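Local coordinates for pesticidal crystal protein Cry4Aa (Bacillus thuringiensis, PDB 2C9K) that kills mosquito larvae by binding to midgut epithelial cells and promoting their colloid-osmotic lysis, this chain being the functional toxin part of the longer protoxin, at residues A[294-299]-A[352-357]; A[332-337]-A[434-439]. All blocks are in the same frame, centred on the assembly; numbering follows the deposited sequence.

Interaction 1. Residues A[294-299]-A[352-357]; sequences TWLDSL and IYIFLL
Leu299 and Ile354 reach toward each other tip to tip, with Leu299 CD2 lying 4.1 Å from Ile354 CD1. The same methyl of Ile354 is approached more loosely by Leu296, whose CD2 is 4.4 Å from Ile354 CD1. Ile354 can serve both leucines because its chain is stretched out (chi2 171°), carrying CD1 well clear of its own strand. Leu296 and Leu299 both turn toward 352-357 although they are three residues apart. A classic beta bulge between them, where Asp297 and Ser298 together face Met319, adds the extra residue that brings Leu299 round to this side.

The aromatic part of the contact lies nearer the start of each strand. Trp295 and Tyr353 cross obliquely, CZ3 of the six-membered ring of Trp295 standing 4.0 Å from Tyr353 CE2, so the rings touch without stacking. Their polar ends are engaged by others: Trp295 NE1 bonds to Thr323 OG1, and Tyr353 OH to Asn351 OD1.

No hydrogen bond joins the two segments. Their strands run at 92° to one another, with axes 8.9 Å apart at closest approach, which leaves the joining to side chains, as where strands of two different sheets cross in a prism. Strand 294-303 belongs to one four-stranded antiparallel sheet, beside 313-322 and 342-347, and strand 353-362 to another, beside 373-381 and 402-407. Leu434, on strand 432-440 of the third sheet, packs against Leu296, Leu299 and Ile354, placing this buried contact in the hydrophobic core of the beta-prism domain.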
ATOM      1  N   THR A 294       1.772 -13.225  -0.442  1.00 22.45           N
ATOM      2  CA  THR A 294       1.256 -14.438  -1.086  1.00 22.88           C
ATOM      3  C   THR A 294       0.461 -14.138  -2.360  1.00 22.67           C
ATOM      4  O   THR A 294      -0.150 -13.077  -2.497  1.00 21.42           O
ATOM      5  CB  THR A 294       0.322 -15.279  -0.148  1.00 22.37           C
ATOM      6  OG1 THR A 294      -0.868 -14.540   0.152  1.00 21.35           O
ATOM      7  CG2 THR A 294       1.029 -15.641   1.136  1.00 21.51           C
ATOM      8  N   TRP A 295       0.482 -15.087  -3.289  1.00 22.60           N
ATOM      9  CA  TRP A 295      -0.262 -14.957  -4.534  1.00 22.91           C
ATOM     10  C   TRP A 295      -1.405 -15.978  -4.528  1.00 23.59           C
ATOM     11  O   TRP A 295      -1.221 -17.133  -4.153  1.00 24.52           O
ATOM     12  CB  TRP A 295       0.660 -15.187  -5.724  1.00 20.75           C
ATOM     13  CG  TRP A 295       1.823 -14.275  -5.731  1.00 20.21           C
ATOM     14  CD1 TRP A 295       3.051 -14.497  -5.172  1.00 21.42           C
ATOM     15  CD2 TRP A 295       1.882 -12.986  -6.331  1.00 20.02           C
ATOM     16  NE1 TRP A 295       3.878 -13.420  -5.397  1.00 19.54           N
ATOM     17  CE2 TRP A 295       3.182 -12.479  -6.108  1.00 19.66           C
ATOM     18  CE3 TRP A 295       0.965 -12.206  -7.037  1.00 19.29           C
ATOM     19  CZ2 TRP A 295       3.584 -11.227  -6.569  1.00 19.49           C
ATOM     20  CZ3 TRP A 295       1.367 -10.964  -7.493  1.00 22.74           C
ATOM     21  CH2 TRP A 295       2.667 -10.487  -7.258  1.00 20.14           C
ATOM     22  N   LEU A 296      -2.585 -15.544  -4.942  1.00 24.37           N
ATOM     23  CA  LEU A 296      -3.758 -16.403  -4.943  1.00 26.57           C
ATOM     24  C   LEU A 296      -3.787 -17.407  -6.080  1.00 28.15           C
ATOM     25  O   LEU A 296      -4.024 -17.029  -7.222  1.00 29.59           O
ATOM     26  CB  LEU A 296      -5.014 -15.534  -5.014  1.00 27.46           C
ATOM     27  CG  LEU A 296      -6.356 -16.243  -4.851  1.00 28.88           C
ATOM     28  CD1 LEU A 296      -6.399 -16.937  -3.478  1.00 28.44           C
ATOM     29  CD2 LEU A 296      -7.486 -15.227  -4.991  1.00 27.41           C
ATOM     30  N   ASP A 297      -3.566 -18.684  -5.773  1.00 29.82           N
ATOM     31  CA  ASP A 297      -3.603 -19.735  -6.801  1.00 30.60           C
ATOM     32  C   ASP A 297      -5.028 -20.049  -7.258  1.00 31.23           C
ATOM     33  O   ASP A 297      -5.306 -20.090  -8.460  1.00 30.30           O
ATOM     34  CB  ASP A 297      -2.969 -21.031  -6.292  1.00 31.47           C
ATOM     35  CG  ASP A 297      -1.471 -20.984  -6.316  1.00 32.44           C
ATOM     36  OD1 ASP A 297      -0.940 -20.332  -7.234  1.00 38.19           O
ATOM     37  OD2 ASP A 297      -0.825 -21.599  -5.442  1.00 30.70           O
ATOM     38  N   SER A 298      -5.924 -20.276  -6.298  1.00 31.04           N
ATOM     39  CA  SER A 298      -7.312 -20.585  -6.630  1.00 31.37           C
ATOM     40  C   SER A 298      -8.297 -20.362  -5.483  1.00 31.09           C
ATOM     41  O   SER A 298      -7.917 -20.345  -4.314  1.00 31.54           O
ATOM     42  CB  SER A 298      -7.420 -22.038  -7.105  1.00 31.46           C
ATOM     43  OG  SER A 298      -6.997 -22.942  -6.095  1.00 31.54           O
ATOM     44  N   LEU A 299      -9.565 -20.189  -5.847  1.00 30.31           N
ATOM     45  CA  LEU A 299     -10.659 -20.002  -4.899  1.00 29.17           C
ATOM     46  C   LEU A 299     -11.501 -21.282  -4.936  1.00 29.81           C
ATOM     47  O   LEU A 299     -11.923 -21.729  -5.995  1.00 28.44           O
ATOM     48  CB  LEU A 299     -11.493 -18.792  -5.308  1.00 27.81           C
ATOM     49  CG  LEU A 299     -11.273 -17.499  -4.522  1.00 28.01           C
ATOM     50  CD1 LEU A 299      -9.853 -17.426  -4.007  1.00 27.41           C
ATOM     51  CD2 LEU A 299     -11.603 -16.308  -5.412  1.00 27.90           C
ATOM     52  N   ILE A 352      -2.083 -13.943 -14.033  1.00 32.79           N
ATOM     53  CA  ILE A 352      -3.530 -13.979 -14.235  1.00 30.16           C
ATOM     54  C   ILE A 352      -4.147 -13.575 -12.887  1.00 29.42           C
ATOM     55  O   ILE A 352      -4.124 -14.339 -11.917  1.00 27.94           O
ATOM     56  CB  ILE A 352      -4.029 -15.388 -14.656  1.00 28.80           C
ATOM     57  CG1 ILE A 352      -3.840 -15.595 -16.166  1.00 27.21           C
ATOM     58  CG2 ILE A 352      -5.502 -15.543 -14.302  1.00 27.70           C
ATOM     59  CD1 ILE A 352      -2.424 -15.843 -16.589  1.00 27.59           C
ATOM     60  N   TYR A 353      -4.695 -12.364 -12.833  1.00 27.83           N
ATOM     61  CA  TYR A 353      -5.259 -11.851 -11.597  1.00 25.86           C
ATOM     62  C   TYR A 353      -6.715 -11.423 -11.635  1.00 24.55           C
ATOM     63  O   TYR A 353      -7.276 -11.128 -12.690  1.00 24.78           O
ATOM     64  CB  TYR A 353      -4.419 -10.669 -11.120  1.00 26.35           C
ATOM     65  CG  TYR A 353      -2.937 -10.848 -11.342  1.00 28.23           C
ATOM     66  CD1 TYR A 353      -2.292 -10.220 -12.406  1.00 28.18           C
ATOM     67  CD2 TYR A 353      -2.181 -11.662 -10.501  1.00 29.42           C
ATOM     68  CE1 TYR A 353      -0.929 -10.402 -12.628  1.00 30.02           C
ATOM     69  CE2 TYR A 353      -0.816 -11.851 -10.713  1.00 30.19           C
ATOM     70  CZ  TYR A 353      -0.197 -11.221 -11.779  1.00 30.06           C
ATOM     71  OH  TYR A 353       1.143 -11.436 -12.012  1.00 30.86           O
ATOM     72  N   ILE A 354      -7.316 -11.386 -10.452  1.00 23.07           N
ATOM     73  CA  ILE A 354      -8.697 -10.957 -10.296  1.00 23.67           C
ATOM     74  C   ILE A 354      -8.602  -9.484  -9.876  1.00 23.67           C
ATOM     75  O   ILE A 354      -8.024  -9.176  -8.839  1.00 23.28           O
ATOM     76  CB  ILE A 354      -9.412 -11.804  -9.207  1.00 23.27           C
ATOM     77  CG1 ILE A 354      -9.434 -13.275  -9.635  1.00 23.22           C
ATOM     78  CG2 ILE A 354     -10.836 -11.333  -9.011  1.00 22.74           C
ATOM     79  CD1 ILE A 354      -9.910 -14.233  -8.559  1.00 21.93           C
ATOM     80  N   PHE A 355      -9.144  -8.579 -10.690  1.00 23.03           N
ATOM     81  CA  PHE A 355      -9.065  -7.156 -10.382  1.00 22.43           C
ATOM     82  C   PHE A 355     -10.414  -6.528 -10.071  1.00 23.13           C
ATOM     83  O   PHE A 355     -10.494  -5.361  -9.683  1.00 22.84           O
ATOM     84  CB  PHE A 355      -8.404  -6.409 -11.537  1.00 22.05           C
ATOM     85  CG  PHE A 355      -9.255  -6.321 -12.770  1.00 22.67           C
ATOM     86  CD1 PHE A 355     -10.338  -5.445 -12.827  1.00 23.94           C
ATOM     87  CD2 PHE A 355      -8.969  -7.095 -13.881  1.00 23.11           C
ATOM     88  CE1 PHE A 355     -11.123  -5.338 -13.981  1.00 23.27           C
ATOM     89  CE2 PHE A 355      -9.747  -6.999 -15.039  1.00 24.27           C
ATOM     90  CZ  PHE A 355     -10.826  -6.116 -15.086  1.00 23.12           C
ATOM     91  N   LEU A 356     -11.473  -7.305 -10.253  1.00 23.46           N
ATOM     92  CA  LEU A 356     -12.824  -6.842  -9.977  1.00 24.12           C
ATOM     93  C   LEU A 356     -13.745  -8.049  -9.950  1.00 26.08           C
ATOM     94  O   LEU A 356     -13.600  -8.961 -10.763  1.00 26.70           O
ATOM     95  CB  LEU A 356     -13.298  -5.881 -11.068  1.00 22.76           C
ATOM     96  CG  LEU A 356     -14.700  -5.278 -10.903  1.00 22.48           C
ATOM     97  CD1 LEU A 356     -14.717  -4.302  -9.731  1.00 23.00           C
ATOM     98  CD2 LEU A 356     -15.093  -4.556 -12.168  1.00 21.92           C
ATOM     99  N   LEU A 357     -14.671  -8.088  -9.002  1.00 27.30           N
ATOM    100  CA  LEU A 357     -15.602  -9.198  -8.988  1.00 28.77           C
ATOM    101  C   LEU A 357     -16.982  -8.769  -8.572  1.00 29.78           C
ATOM    102  O   LEU A 357     -17.173  -7.703  -7.980  1.00 29.50           O
ATOM    103  CB  LEU A 357     -15.127 -10.354  -8.108  1.00 28.41           C
ATOM    104  CG  LEU A 357     -14.961 -10.195  -6.613  1.00 29.39           C
ATOM    105  CD1 LEU A 357     -15.010 -11.576  -5.964  1.00 29.94           C
ATOM    106  CD2 LEU A 357     -13.644  -9.500  -6.324  1.00 30.52           C
TER

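Interaction 2. Residues A[332-337]-A[434-439]; sequences SVFGNH and LSFIKS
Phe334 lays its ring against the backbone of Lys438, whose CA sits 3.9 Å from the ring centroid and 15° off the normal in a CH-pi contact. Around this point the packing is dense. The CG of Lys438 approaches the far end of the ring, 3.5 Å from Phe334 CZ, while at the root of the side chain Phe334 CB meets Ser439 CB at 3.5 Å. With CG anti to the carbonyl carbon (chi1 -50°), the phenyl lies back along 436-439, and its CZ comes 4.1 Å from Phe436 CE2. Ile437 O, 3.8 Å from Phe334 CE1, is hydrogen-bonded by His316 NE2 and Asn318 ND2; the His316 ring also meets that of Phe334.

Toward solvent the contact thins out: Ser332 and Asn336 are exposed and add almost nothing. Lys438 bends at its last two torsions, and its NZ lies 3.9 Å from Phe334 CE2. A methylpentanediol molecule, probably from the crystallisation liquor, is bound near the Phe334 side chain.

With no hydrogen bond between the segments, a single aromatic side chain from edge strand 329-335 packs on residues 436-439 of strand 432-440, an intersheet packing in keeping with the beta-prism second domain of three-domain Cry toxins.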
ATOM      1  N   SER A 332      -7.495 -22.106   5.642  1.00 31.37           N
ATOM      2  CA  SER A 332      -8.463 -22.811   6.471  1.00 31.74           C
ATOM      3  C   SER A 332      -9.727 -22.943   5.656  1.00 32.10           C
ATOM      4  O   SER A 332      -9.890 -22.266   4.647  1.00 32.58           O
ATOM      5  CB  SER A 332      -8.773 -22.030   7.747  1.00 30.08           C
ATOM      6  OG  SER A 332      -7.669 -22.037   8.632  1.00 33.08           O
ATOM      7  N   VAL A 333     -10.617 -23.825   6.075  1.00 32.54           N
ATOM      8  CA  VAL A 333     -11.864 -23.969   5.357  1.00 33.50           C
ATOM      9  C   VAL A 333     -12.867 -23.160   6.149  1.00 34.61           C
ATOM     10  O   VAL A 333     -13.411 -23.640   7.138  1.00 36.88           O
ATOM     11  CB  VAL A 333     -12.324 -25.443   5.284  1.00 32.54           C
ATOM     12  CG1 VAL A 333     -13.686 -25.529   4.617  1.00 32.24           C
ATOM     13  CG2 VAL A 333     -11.319 -26.264   4.498  1.00 31.82           C
ATOM     14  N   PHE A 334     -13.086 -21.919   5.741  1.00 35.13           N
ATOM     15  CA  PHE A 334     -14.042 -21.070   6.431  1.00 37.02           C
ATOM     16  C   PHE A 334     -15.438 -21.597   6.118  1.00 38.14           C
ATOM     17  O   PHE A 334     -15.598 -22.434   5.232  1.00 38.81           O
ATOM     18  CB  PHE A 334     -13.909 -19.620   5.955  1.00 37.65           C
ATOM     19  CG  PHE A 334     -12.499 -19.098   5.983  1.00 37.46           C
ATOM     20  CD1 PHE A 334     -11.629 -19.351   4.931  1.00 37.33           C
ATOM     21  CD2 PHE A 334     -12.039 -18.359   7.065  1.00 38.15           C
ATOM     22  CE1 PHE A 334     -10.319 -18.871   4.951  1.00 36.12           C
ATOM     23  CE2 PHE A 334     -10.730 -17.877   7.093  1.00 37.69           C
ATOM     24  CZ  PHE A 334      -9.874 -18.136   6.029  1.00 36.56           C
ATOM     25  N   GLY A 335     -16.441 -21.118   6.847  1.00 39.29           N
ATOM     26  CA  GLY A 335     -17.804 -21.566   6.613  1.00 40.50           C
ATOM     27  C   GLY A 335     -18.180 -22.833   7.362  1.00 41.88           C
ATOM     28  O   GLY A 335     -17.493 -23.251   8.291  1.00 43.01           O
ATOM     29  N   ASN A 336     -19.280 -23.451   6.959  0.50 43.06           N
ATOM     30  CA  ASN A 336     -19.735 -24.671   7.604  0.50 43.76           C
ATOM     31  C   ASN A 336     -19.751 -25.792   6.582  0.50 43.65           C
ATOM     32  O   ASN A 336     -20.798 -26.150   6.055  0.50 43.09           O
ATOM     33  CB  ASN A 336     -21.132 -24.464   8.176  0.50 46.25           C
ATOM     34  CG  ASN A 336     -21.581 -25.617   9.036  1.00 48.53           C
ATOM     35  OD1 ASN A 336     -22.675 -25.598   9.595  1.00 51.53           O
ATOM     36  ND2 ASN A 336     -20.736 -26.634   9.152  1.00 49.74           N
ATOM     37  N   HIS A 337     -18.575 -26.347   6.321  1.00 44.75           N
ATOM     38  CA  HIS A 337     -18.394 -27.417   5.342  1.00 46.41           C
ATOM     39  C   HIS A 337     -19.105 -28.734   5.645  1.00 49.08           C
ATOM     40  O   HIS A 337     -18.733 -29.450   6.572  1.00 49.43           O
ATOM     41  CB  HIS A 337     -16.899 -27.705   5.167  1.00 42.58           C
ATOM     42  CG  HIS A 337     -16.598 -28.722   4.111  1.00 39.65           C
ATOM     43  ND1 HIS A 337     -15.530 -29.588   4.193  1.00 39.15           N
ATOM     44  CD2 HIS A 337     -17.211 -28.995   2.936  1.00 37.91           C
ATOM     45  CE1 HIS A 337     -15.499 -30.352   3.117  1.00 37.15           C
ATOM     46  NE2 HIS A 337     -16.508 -30.012   2.339  1.00 37.07           N
ATOM     47  N   LEU A 434      -7.076  -9.383  -6.297  1.00 15.89           N
ATOM     48  CA  LEU A 434      -7.574 -10.175  -5.174  1.00 16.36           C
ATOM     49  C   LEU A 434      -6.439 -11.012  -4.602  1.00 15.00           C
ATOM     50  O   LEU A 434      -5.632 -11.553  -5.349  1.00 18.55           O
ATOM     51  CB  LEU A 434      -8.720 -11.096  -5.614  1.00 17.24           C
ATOM     52  CG  LEU A 434      -9.371 -11.773  -4.405  1.00 18.65           C
ATOM     53  CD1 LEU A 434     -10.107 -10.721  -3.591  1.00 20.34           C
ATOM     54  CD2 LEU A 434     -10.321 -12.868  -4.845  1.00 20.79           C
ATOM     55  N   SER A 435      -6.367 -11.143  -3.287  0.50 12.72           N
ATOM     56  CA  SER A 435      -5.282 -11.924  -2.720  0.50 11.52           C
ATOM     57  C   SER A 435      -5.729 -12.988  -1.736  0.50 12.59           C
ATOM     58  O   SER A 435      -4.981 -13.913  -1.446  0.50 11.43           O
ATOM     59  CB  SER A 435      -4.274 -10.999  -2.039  0.50  9.46           C
ATOM     60  OG  SER A 435      -4.842 -10.367  -0.911  0.50  5.90           O
ATOM     61  N   PHE A 436      -6.957 -12.868  -1.244  1.00 16.45           N
ATOM     62  CA  PHE A 436      -7.471 -13.804  -0.245  1.00 19.75           C
ATOM     63  C   PHE A 436      -8.934 -13.497   0.111  1.00 20.52           C
ATOM     64  O   PHE A 436      -9.402 -12.368  -0.064  1.00 19.27           O
ATOM     65  CB  PHE A 436      -6.631 -13.658   1.025  1.00 21.63           C
ATOM     66  CG  PHE A 436      -6.537 -14.901   1.854  1.00 23.68           C
ATOM     67  CD1 PHE A 436      -5.689 -15.941   1.474  1.00 23.00           C
ATOM     68  CD2 PHE A 436      -7.239 -15.007   3.052  1.00 23.41           C
ATOM     69  CE1 PHE A 436      -5.535 -17.064   2.276  1.00 25.29           C
ATOM     70  CE2 PHE A 436      -7.092 -16.131   3.864  1.00 24.64           C
ATOM     71  CZ  PHE A 436      -6.236 -17.161   3.475  1.00 23.62           C
ATOM     72  N   ILE A 437      -9.647 -14.503   0.614  1.00 21.72           N
ATOM     73  CA  ILE A 437     -11.033 -14.324   1.048  1.00 22.30           C
ATOM     74  C   ILE A 437     -11.252 -15.051   2.374  1.00 22.57           C
ATOM     75  O   ILE A 437     -11.305 -16.274   2.391  1.00 24.12           O
ATOM     76  CB  ILE A 437     -12.044 -14.879   0.039  1.00 20.33           C
ATOM     77  CG1 ILE A 437     -12.015 -14.059  -1.250  1.00 20.93           C
ATOM     78  CG2 ILE A 437     -13.435 -14.827   0.636  1.00 18.92           C
ATOM     79  CD1 ILE A 437     -13.035 -14.515  -2.287  1.00 18.53           C
ATOM     80  N   LYS A 438     -11.360 -14.305   3.474  1.00 21.83           N
ATOM     81  CA  LYS A 438     -11.585 -14.897   4.793  1.00 22.56           C
ATOM     82  C   LYS A 438     -13.060 -14.820   5.119  1.00 25.02           C
ATOM     83  O   LYS A 438     -13.814 -14.129   4.442  1.00 25.96           O
ATOM     84  CB  LYS A 438     -10.790 -14.159   5.883  1.00 21.30           C
ATOM     85  CG  LYS A 438      -9.400 -14.711   6.115  1.00 23.45           C
ATOM     86  CD  LYS A 438      -8.590 -13.857   7.065  1.00 23.92           C
ATOM     87  CE  LYS A 438      -9.102 -13.940   8.495  1.00 26.68           C
ATOM     88  NZ  LYS A 438      -8.759 -15.206   9.191  1.00 24.55           N
ATOM     89  N   SER A 439     -13.470 -15.511   6.174  1.00 27.51           N
ATOM     90  CA  SER A 439     -14.870 -15.508   6.556  1.00 28.26           C
ATOM     91  C   SER A 439     -15.046 -15.746   8.055  1.00 29.56           C
ATOM     92  O   SER A 439     -14.330 -16.557   8.647  1.00 30.01           O
ATOM     93  CB  SER A 439     -15.593 -16.598   5.770  1.00 28.61           C
ATOM     94  OG  SER A 439     -16.959 -16.289   5.589  1.00 32.28           O
TER

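How the interactions relate
The four segments alternate along the chain, in the order 294-299, 332-337, 352-357 and 434-439, and all belong to the middle, beta-prism domain. Interaction 1 joins the sheet of strand 294-303 to that of 353-362; interaction 2 joins the first of these sheets to the one containing 432-440. Their centres are 14 Å apart, and Leu434 helps to close the gap: its N lies 2.7 Å from Ile354 O, a probable hydrogen bond. Ile437 also packs on Leu299. Together the two contacts link three sheets of the prism, interaction 1 among buried leucines and isoleucines and interaction 2 nearer the surface, its centre about 23 Å from the centre of the chain against 17 Å.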